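Local coordinates for USG-1 protein homolog (Pseudomonas aeruginosa, PDB 2HJS), which probably acts as an NAD- or NADP-dependent oxidoreductase on aldehyde or oxo groups, like aspartate-semialdehyde dehydrogenases, at residues Arg89-Gly100 / Gln122-Ser130; Val18-Arg29 / Val318-Leu328. One frame throughout, in Å; residues are numbered along the deposited sequence.

Interaction 1: residues Arg89-Gly100 / Gln122-Ser130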
loop_
_atom_site.group_PDB
_atom_site.type_symbol
_atom_site.label_atom_id
_atom_site.label_comp_id
_atom_site.label_asym_id
_atom_site.label_seq_id
_atom_site.Cartn_x
_atom_site.Cartn_y
_atom_site.Cartn_z
ATOM N N ARG A 89 33.390 -2.391 20.638
ATOM C CA ARG A 89 32.943 -2.925 21.926
ATOM C C ARG A 89 34.130 -3.491 22.722
ATOM O O ARG A 89 34.208 -3.315 23.957
ATOM C CB ARG A 89 31.801 -3.948 21.799
ATOM C CG ARG A 89 31.831 -4.927 22.926
ATOM C CD ARG A 89 30.523 -5.431 23.430
ATOM N NE ARG A 89 30.256 -6.740 22.886
ATOM C CZ ARG A 89 29.343 -7.600 23.336
ATOM N NH1 ARG A 89 28.605 -7.347 24.411
ATOM N NH2 ARG A 89 29.192 -8.748 22.715
ATOM N N ALA A 90 35.071 -4.127 22.018
ATOM C CA ALA A 90 36.248 -4.688 22.661
ATOM C C ALA A 90 37.013 -3.559 23.360
ATOM O O ALA A 90 37.679 -3.789 24.391
ATOM C CB ALA A 90 37.139 -5.367 21.632
ATOM N N ALA A 91 36.893 -2.338 22.791
ATOM C CA ALA A 91 37.637 -1.157 23.249
ATOM C C ALA A 91 36.957 -0.518 24.488
ATOM O O ALA A 91 37.530 0.483 25.181
ATOM C CB ALA A 91 37.839 -0.157 22.094
ATOM N N GLY A 92 35.751 -1.074 24.776
ATOM C CA GLY A 92 35.089 -0.721 26.073
ATOM C C GLY A 92 33.864 0.114 25.804
ATOM O O GLY A 92 33.093 0.460 26.716
ATOM N N CYS A 93 33.653 0.390 24.521
ATOM C CA CYS A 93 32.610 1.272 24.098
ATOM C C CYS A 93 31.312 0.485 23.822
ATOM O O CYS A 93 31.310 -0.478 23.053
ATOM C CB CYS A 93 33.128 2.070 22.881
ATOM S SG CYS A 93 31.803 3.053 22.040
ATOM N N SER A 94 30.210 0.883 24.466
ATOM C CA SER A 94 28.938 0.225 24.262
ATOM C C SER A 94 28.410 0.669 22.901
ATOM O O SER A 94 28.556 1.831 22.513
ATOM C CB SER A 94 27.941 0.614 25.347
ATOM O OG SER A 94 28.147 -0.112 26.536
ATOM N N VAL A 95 27.805 -0.246 22.168
ATOM C CA VAL A 95 27.417 0.063 20.797
ATOM C C VAL A 95 25.945 -0.117 20.614
ATOM O O VAL A 95 25.381 -1.156 20.990
ATOM C CB VAL A 95 28.206 -0.800 19.786
ATOM C CG1 VAL A 95 27.715 -0.574 18.361
ATOM C CG2 VAL A 95 29.685 -0.492 19.885
ATOM N N ILE A 96 25.310 0.887 20.020
ATOM C CA ILE A 96 23.961 0.712 19.513
ATOM C C ILE A 96 24.015 0.805 17.985
ATOM O O ILE A 96 24.306 1.874 17.441
ATOM C CB ILE A 96 22.981 1.737 20.097
ATOM C CG1 ILE A 96 22.805 1.504 21.600
ATOM C CG2 ILE A 96 21.592 1.661 19.399
ATOM C CD1 ILE A 96 22.354 2.760 22.296
ATOM N N ASP A 97 23.754 -0.313 17.308
ATOM C CA ASP A 97 23.898 -0.384 15.865
ATOM C C ASP A 97 22.538 -0.333 15.172
ATOM O O ASP A 97 21.722 -1.215 15.360
ATOM C CB ASP A 97 24.618 -1.684 15.486
ATOM C CG ASP A 97 24.753 -1.874 13.965
ATOM O OD1 ASP A 97 24.674 -0.875 13.207
ATOM O OD2 ASP A 97 24.926 -3.041 13.526
ATOM N N LEU A 98 22.300 0.698 14.369
ATOM C CA LEU A 98 21.005 0.871 13.736
ATOM C C LEU A 98 20.892 0.098 12.401
ATOM O O LEU A 98 19.829 0.043 11.828
ATOM C CB LEU A 98 20.699 2.354 13.529
ATOM C CG LEU A 98 20.457 3.250 14.783
ATOM C CD1 LEU A 98 21.740 3.613 15.616
ATOM C CD2 LEU A 98 19.810 4.515 14.367
ATOM N N SER A 99 21.987 -0.491 11.926
ATOM C CA SER A 99 22.015 -1.108 10.600
ATOM C C SER A 99 21.564 -2.567 10.653
ATOM O O SER A 99 21.298 -3.170 9.630
ATOM C CB SER A 99 23.423 -1.034 10.027
ATOM O OG SER A 99 24.269 -1.900 10.746
ATOM N N GLY A 100 21.494 -3.130 11.857
ATOM C CA GLY A 100 21.155 -4.552 12.027
ATOM C C GLY A 100 22.178 -5.558 11.509
ATOM O O GLY A 100 21.878 -6.762 11.409
ATOM N N GLN A 122 22.511 -8.866 29.433
ATOM C CA GLN A 122 23.850 -8.656 28.827
ATOM C C GLN A 122 24.755 -7.933 29.835
ATOM O O GLN A 122 24.268 -7.188 30.704
ATOM C CB GLN A 122 23.765 -7.864 27.491
ATOM C CG GLN A 122 24.455 -8.535 26.203
ATOM C CD GLN A 122 24.667 -7.575 24.949
ATOM O OE1 GLN A 122 24.840 -6.341 25.089
ATOM N NE2 GLN A 122 24.707 -8.176 23.736
ATOM N N ALA A 123 26.065 -8.154 29.743
ATOM C CA ALA A 123 26.977 -7.390 30.573
ATOM C C ALA A 123 27.629 -6.268 29.782
ATOM O O ALA A 123 28.005 -6.462 28.640
ATOM C CB ALA A 123 28.035 -8.295 31.209
ATOM N N ALA A 124 27.755 -5.101 30.410
ATOM C CA ALA A 124 28.436 -3.944 29.838
ATOM C C ALA A 124 29.938 -4.208 29.670
ATOM O O ALA A 124 30.550 -4.782 30.558
ATOM C CB ALA A 124 28.242 -2.744 30.761
ATOM N N PRO A 125 30.553 -3.747 28.562
ATOM C CA PRO A 125 30.024 -3.022 27.373
ATOM C C PRO A 125 28.954 -3.746 26.533
ATOM O O PRO A 125 29.089 -4.929 26.226
ATOM C CB PRO A 125 31.272 -2.745 26.528
ATOM C CG PRO A 125 32.364 -3.642 27.105
ATOM C CD PRO A 125 32.032 -3.908 28.524
ATOM N N PHE A 126 27.892 -3.025 26.170
ATOM C CA PHE A 126 26.787 -3.605 25.432
ATOM C C PHE A 126 27.055 -3.577 23.926
ATOM O O PHE A 126 27.856 -2.780 23.425
ATOM C CB PHE A 126 25.469 -2.897 25.781
ATOM C CG PHE A 126 25.115 -2.938 27.257
ATOM C CD1 PHE A 126 24.362 -3.983 27.778
ATOM C CD2 PHE A 126 25.544 -1.928 28.128
ATOM C CE1 PHE A 126 24.027 -4.020 29.128
ATOM C CE2 PHE A 126 25.221 -1.961 29.498
ATOM C CZ PHE A 126 24.459 -3.006 29.994
ATOM N N LEU A 127 26.419 -4.493 23.212
ATOM C CA LEU A 127 26.389 -4.435 21.764
ATOM C C LEU A 127 24.995 -4.839 21.301
ATOM O O LEU A 127 24.630 -6.022 21.304
ATOM C CB LEU A 127 27.502 -5.299 21.156
ATOM C CG LEU A 127 27.468 -5.543 19.640
ATOM C CD1 LEU A 127 27.468 -4.232 18.841
ATOM C CD2 LEU A 127 28.625 -6.441 19.209
ATOM N N LEU A 128 24.202 -3.834 20.933
ATOM C CA LEU A 128 22.783 -4.027 20.697
ATOM C C LEU A 128 22.442 -3.470 19.354
ATOM O O LEU A 128 23.129 -2.573 18.866
ATOM C CB LEU A 128 21.963 -3.269 21.741
ATOM C CG LEU A 128 22.392 -3.515 23.190
ATOM C CD1 LEU A 128 21.901 -2.397 24.077
ATOM C CD2 LEU A 128 21.912 -4.883 23.656
ATOM N N SER A 129 21.361 -3.989 18.769
ATOM C CA SER A 129 20.815 -3.424 17.546
ATOM C C SER A 129 19.576 -2.598 17.868
ATOM O O SER A 129 18.748 -2.972 18.703
ATOM C CB SER A 129 20.456 -4.524 16.525
ATOM O OG SER A 129 21.622 -5.202 16.079
ATOM N N SER A 130 19.441 -1.474 17.200
ATOM C CA SER A 130 18.157 -0.796 17.208
ATOM C C SER A 130 17.461 -1.154 15.876
ATOM O O SER A 130 18.061 -0.993 14.818
ATOM C CB SER A 130 18.377 0.704 17.405
ATOM O OG SER A 130 17.186 1.359 17.760
HETATM O O HOH W 1 23.621 -5.083 14.408
#

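Interaction 2: residues Val18-Arg29 / Val318-Leu328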
loop_
_atom_site.group_PDB
_atom_site.type_symbol
_atom_site.label_atom_id
_atom_site.label_comp_id
_atom_site.label_asym_id
_atom_site.label_seq_id
_atom_site.Cartn_x
_atom_site.Cartn_y
_atom_site.Cartn_z
ATOM N N VAL A 18 19.771 9.462 8.814
ATOM C CA VAL A 18 19.493 8.977 10.176
ATOM C C VAL A 18 20.542 9.497 11.180
ATOM O O VAL A 18 20.189 9.917 12.275
ATOM C CB VAL A 18 19.396 7.436 10.257
ATOM C CG1 VAL A 18 19.294 7.009 11.695
ATOM C CG2 VAL A 18 18.174 6.932 9.438
ATOM N N GLY A 19 21.820 9.493 10.794
ATOM C CA GLY A 19 22.879 9.996 11.671
ATOM C C GLY A 19 22.662 11.444 12.051
ATOM O O GLY A 19 22.799 11.810 13.216
ATOM N N GLU A 20 22.326 12.262 11.063
ATOM C CA GLU A 20 22.019 13.679 11.260
ATOM C C GLU A 20 20.822 13.901 12.216
ATOM O O GLU A 20 20.853 14.776 13.091
ATOM C CB GLU A 20 21.706 14.307 9.893
ATOM C CG GLU A 20 21.830 15.815 9.813
ATOM C CD GLU A 20 21.111 16.426 8.594
ATOM O OE1 GLU A 20 20.495 15.675 7.789
ATOM O OE2 GLU A 20 21.122 17.676 8.461
ATOM N N ALA A 21 19.760 13.119 12.043
ATOM C CA ALA A 21 18.590 13.248 12.918
ATOM C C ALA A 21 19.002 12.866 14.332
ATOM O O ALA A 21 18.591 13.494 15.290
ATOM C CB ALA A 21 17.422 12.367 12.423
ATOM N N LEU A 22 19.850 11.856 14.456
ATOM C CA LEU A 22 20.227 11.354 15.758
ATOM C C LEU A 22 21.065 12.394 16.508
ATOM O O LEU A 22 20.873 12.593 17.708
ATOM C CB LEU A 22 20.953 10.019 15.618
ATOM C CG LEU A 22 21.123 9.196 16.897
ATOM C CD1 LEU A 22 21.286 7.748 16.520
ATOM C CD2 LEU A 22 22.309 9.673 17.781
ATOM N N VAL A 23 21.967 13.080 15.800
ATOM C CA VAL A 23 22.772 14.140 16.403
ATOM C C VAL A 23 21.875 15.286 16.872
ATOM O O VAL A 23 22.051 15.802 17.981
ATOM C CB VAL A 23 23.882 14.639 15.446
ATOM C CG1 VAL A 23 24.546 15.897 15.994
ATOM C CG2 VAL A 23 24.924 13.517 15.212
ATOM N N GLY A 24 20.918 15.692 16.049
ATOM C CA GLY A 24 19.968 16.730 16.454
ATOM C C GLY A 24 19.178 16.318 17.698
ATOM O O GLY A 24 18.918 17.141 18.566
ATOM N N LEU A 25 18.795 15.048 17.789
ATOM C CA LEU A 25 18.089 14.554 18.970
ATOM C C LEU A 25 18.924 14.523 20.250
ATOM O O LEU A 25 18.378 14.736 21.336
ATOM C CB LEU A 25 17.529 13.159 18.713
ATOM C CG LEU A 25 16.343 13.121 17.755
ATOM C CD1 LEU A 25 16.055 11.671 17.405
ATOM C CD2 LEU A 25 15.108 13.824 18.337
ATOM N N LEU A 26 20.223 14.231 20.127
ATOM C CA LEU A 26 21.120 14.314 21.256
ATOM C C LEU A 26 21.106 15.721 21.835
ATOM O O LEU A 26 21.163 15.889 23.044
ATOM C CB LEU A 26 22.561 13.910 20.886
ATOM C CG LEU A 26 22.737 12.453 20.447
ATOM C CD1 LEU A 26 24.202 12.207 20.073
ATOM C CD2 LEU A 26 22.225 11.473 21.515
ATOM N N ASP A 27 21.017 16.723 20.965
ATOM C CA ASP A 27 21.059 18.121 21.389
ATOM C C ASP A 27 19.680 18.492 21.988
ATOM O O ASP A 27 19.591 18.936 23.142
ATOM C CB ASP A 27 21.413 18.956 20.166
ATOM C CG ASP A 27 21.519 20.436 20.452
ATOM O OD1 ASP A 27 21.563 20.866 21.638
ATOM O OD2 ASP A 27 21.597 21.191 19.456
ATOM N N GLU A 28 18.616 18.250 21.215
ATOM C CA GLU A 28 17.228 18.501 21.627
ATOM C C GLU A 28 16.844 17.923 22.990
ATOM O O GLU A 28 16.112 18.558 23.755
ATOM C CB GLU A 28 16.273 17.845 20.627
ATOM C CG GLU A 28 15.453 18.755 19.781
ATOM C CD GLU A 28 14.360 17.975 19.016
ATOM O OE1 GLU A 28 14.518 17.818 17.771
ATOM O OE2 GLU A 28 13.384 17.499 19.678
ATOM N N ARG A 29 17.279 16.686 23.238
ATOM C CA ARG A 29 16.888 15.943 24.422
ATOM C C ARG A 29 17.890 16.112 25.554
ATOM O O ARG A 29 17.769 15.447 26.599
ATOM C CB ARG A 29 16.701 14.444 24.092
ATOM C CG ARG A 29 15.612 14.160 23.074
ATOM C CD ARG A 29 15.447 12.679 22.807
ATOM N NE ARG A 29 15.022 11.969 24.003
ATOM C CZ ARG A 29 13.758 11.866 24.418
ATOM N NH1 ARG A 29 12.752 12.378 23.716
ATOM N NH2 ARG A 29 13.496 11.215 25.536
ATOM N N VAL A 318 12.852 8.267 9.657
ATOM C CA VAL A 318 14.174 8.787 9.988
ATOM C C VAL A 318 14.311 9.232 11.457
ATOM O O VAL A 318 15.146 8.705 12.203
ATOM C CB VAL A 318 14.583 9.903 9.015
ATOM C CG1 VAL A 318 15.900 10.573 9.466
ATOM C CG2 VAL A 318 14.727 9.315 7.592
ATOM N N ARG A 319 13.484 10.198 11.850
ATOM C CA ARG A 319 13.531 10.795 13.178
ATOM C C ARG A 319 13.042 9.822 14.257
ATOM O O ARG A 319 13.683 9.701 15.299
ATOM C CB ARG A 319 12.673 12.055 13.209
ATOM C CG ARG A 319 12.697 12.780 14.566
ATOM C CD ARG A 319 11.614 13.848 14.636
ATOM N NE ARG A 319 11.525 14.441 15.973
ATOM C CZ ARG A 319 12.304 15.429 16.431
ATOM N NH1 ARG A 319 13.242 15.959 15.657
ATOM N NH2 ARG A 319 12.146 15.886 17.673
ATOM N N LYS A 320 11.901 9.159 14.008
ATOM C CA LYS A 320 11.250 8.336 15.022
ATOM C C LYS A 320 11.649 6.847 14.966
ATOM O O LYS A 320 12.268 6.352 15.890
ATOM C CB LYS A 320 9.717 8.487 14.976
ATOM C CG LYS A 320 8.964 7.470 15.875
ATOM C CD LYS A 320 9.388 7.637 17.379
ATOM C CE LYS A 320 8.562 6.772 18.330
ATOM N NZ LYS A 320 7.137 7.196 18.492
ATOM N N GLY A 321 11.298 6.140 13.893
ATOM C CA GLY A 321 11.531 4.697 13.823
ATOM C C GLY A 321 12.985 4.346 14.067
ATOM O O GLY A 321 13.283 3.504 14.913
ATOM N N ALA A 322 13.894 5.030 13.375
ATOM C CA ALA A 322 15.324 4.781 13.544
ATOM C C ALA A 322 15.932 5.593 14.704
ATOM O O ALA A 322 16.265 5.016 15.759
ATOM C CB ALA A 322 16.063 5.052 12.252
ATOM N N ALA A 323 16.068 6.910 14.520
ATOM C CA ALA A 323 16.888 7.748 15.423
ATOM C C ALA A 323 16.400 7.876 16.873
ATOM O O ALA A 323 17.182 7.692 17.817
ATOM C CB ALA A 323 17.127 9.160 14.812
ATOM N N LEU A 324 15.136 8.252 17.066
ATOM C CA LEU A 324 14.641 8.440 18.433
ATOM C C LEU A 324 14.652 7.120 19.192
ATOM O O LEU A 324 15.049 7.090 20.344
ATOM C CB LEU A 324 13.251 9.083 18.470
ATOM C CG LEU A 324 12.730 9.367 19.883
ATOM C CD1 LEU A 324 13.661 10.339 20.638
ATOM C CD2 LEU A 324 11.327 9.927 19.789
ATOM N N ASN A 325 14.269 6.018 18.553
ATOM C CA ASN A 325 14.352 4.730 19.259
ATOM C C ASN A 325 15.782 4.400 19.727
ATOM O O ASN A 325 15.986 3.902 20.845
ATOM C CB ASN A 325 13.769 3.591 18.409
ATOM C CG ASN A 325 12.250 3.596 18.392
ATOM O OD1 ASN A 325 11.611 3.734 19.441
ATOM N ND2 ASN A 325 11.654 3.427 17.191
ATOM N N ALA A 326 16.770 4.683 18.878
ATOM C CA ALA A 326 18.170 4.466 19.226
ATOM C C ALA A 326 18.571 5.348 20.424
ATOM O O ALA A 326 19.221 4.895 21.362
ATOM C CB ALA A 326 19.069 4.740 18.013
ATOM N N VAL A 327 18.167 6.609 20.393
ATOM C CA VAL A 327 18.507 7.540 21.461
ATOM C C VAL A 327 17.815 7.136 22.783
ATOM O O VAL A 327 18.440 7.149 23.840
ATOM C CB VAL A 327 18.159 8.990 21.065
ATOM C CG1 VAL A 327 18.398 9.946 22.233
ATOM C CG2 VAL A 327 18.992 9.444 19.851
ATOM N N LEU A 328 16.538 6.763 22.710
ATOM C CA LEU A 328 15.811 6.299 23.889
ATOM C C LEU A 328 16.509 5.115 24.554
ATOM O O LEU A 328 16.575 5.053 25.795
ATOM C CB LEU A 328 14.366 5.942 23.518
ATOM C CG LEU A 328 13.414 7.083 23.137
ATOM C CD1 LEU A 328 12.087 6.511 22.630
ATOM C CD2 LEU A 328 13.165 8.005 24.315
#

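Interaction 1: residues Arg89-Gly100 / Gln122-Ser130
D97 and S129, paired on parallel strands, share a water that donates to D97 OD2 and S129 OG, 2.6 Å from each. D97 OD2 is also hydrogen-bonded to S81 OG, and S129 OG to the carbonyl of A107. D97 OD1 closes an Asx turn, taking S99 N from above its plane and S99 OG (2.7 Å) on its syn lone pair. Along the ladder V95 N donates to F126 O, L128 N to V95 O, D97 N to L128 O and S130 N to D97 O, so V95 and D97 each bond the residues either side of their partner. S94 starts it with a side chain: chi1 of -80° sets OG beside its own backbone N, accepting from F126 N at 2.9 Å. Beside it R89 NH1 donates to P125 O at 3.1 Å, almost straight (170°), with P125 O near the guanidinium plane and the donor in the carbonyl plane; L127 CB rests over one guanidinium face, near its rim. The Q122 amide clasps L127 N and O. Strands 94-97 and 127-129 belong to a beta-alpha-beta unit of the Rossmann-type sheet, strand 71-74 flanking 94-97; helix 78-90 covers V95 and L127, helix 317-336 I96 and F126.

Interaction 2: residues Val18-Arg29 / Val318-Leu328
E28 and R319 form an end-on salt bridge in which two guanidinium nitrogens meet two carboxylate oxygens: R319 NH2 to E28 OE2 at 2.9 Å and R319 NH1 to E28 OE1 at 3.1 Å. Both oxygens use their syn lone pairs, and the two planes lie only 17° apart. The R319 chain, extended from CG to NE, delivers the group across the L25 side chain, whose CD2 rests over one guanidinium face, 3.7 Å from R319 NH2. R319 NE makes a second salt bridge, to D292, so two carboxylates restrain the rotation of the group. R29, just past the helix end, lays its guanidinium against L328, with L328 CD2 over one face at 3.5 Å from R29 NH2, while its NE pairs with E331. Helix 17-28 follows the first strand of the Rossmann-type domain, and helix 317-336, the last in the chain, returns to pack on that helix; the segments 18-28 and 318-328 cross at -51°. The packing is knobs-into-holes in both directions: L25 enters the hole of R319, A323, L324 and V327, and A323 that of V18, A21, L22 and L25. L22 and V327 run alongside one another with opposite headings, L22 CG 3.7 Å from V327 CG2. Toward the helix starts, V18 CG1 abuts A322 CB at 3.8 Å, and V318 CG1 rests on A21 CB.

Helix 317-336 links the two contacts: it is one partner in interaction 2, and it also covers a face of the strand pair in interaction 1. They meet directly at L98, whose CD2 lies 3.7 Å from V18 CG1 and 3.7 Å from A326 CB. Each is partly buried, but interaction 2 lies about 10 Å from the chain centre and interaction 1 about 17 Å, measured centre to centre. Their chemistry follows the elements they join. Neighbouring strands of one sheet are joined chiefly by backbone bonds, whereas two helices far apart in sequence interlock apolar side chains and keep their charged bridge toward the margin. Along the chain, both segments of interaction 1 fall between those of interaction 2.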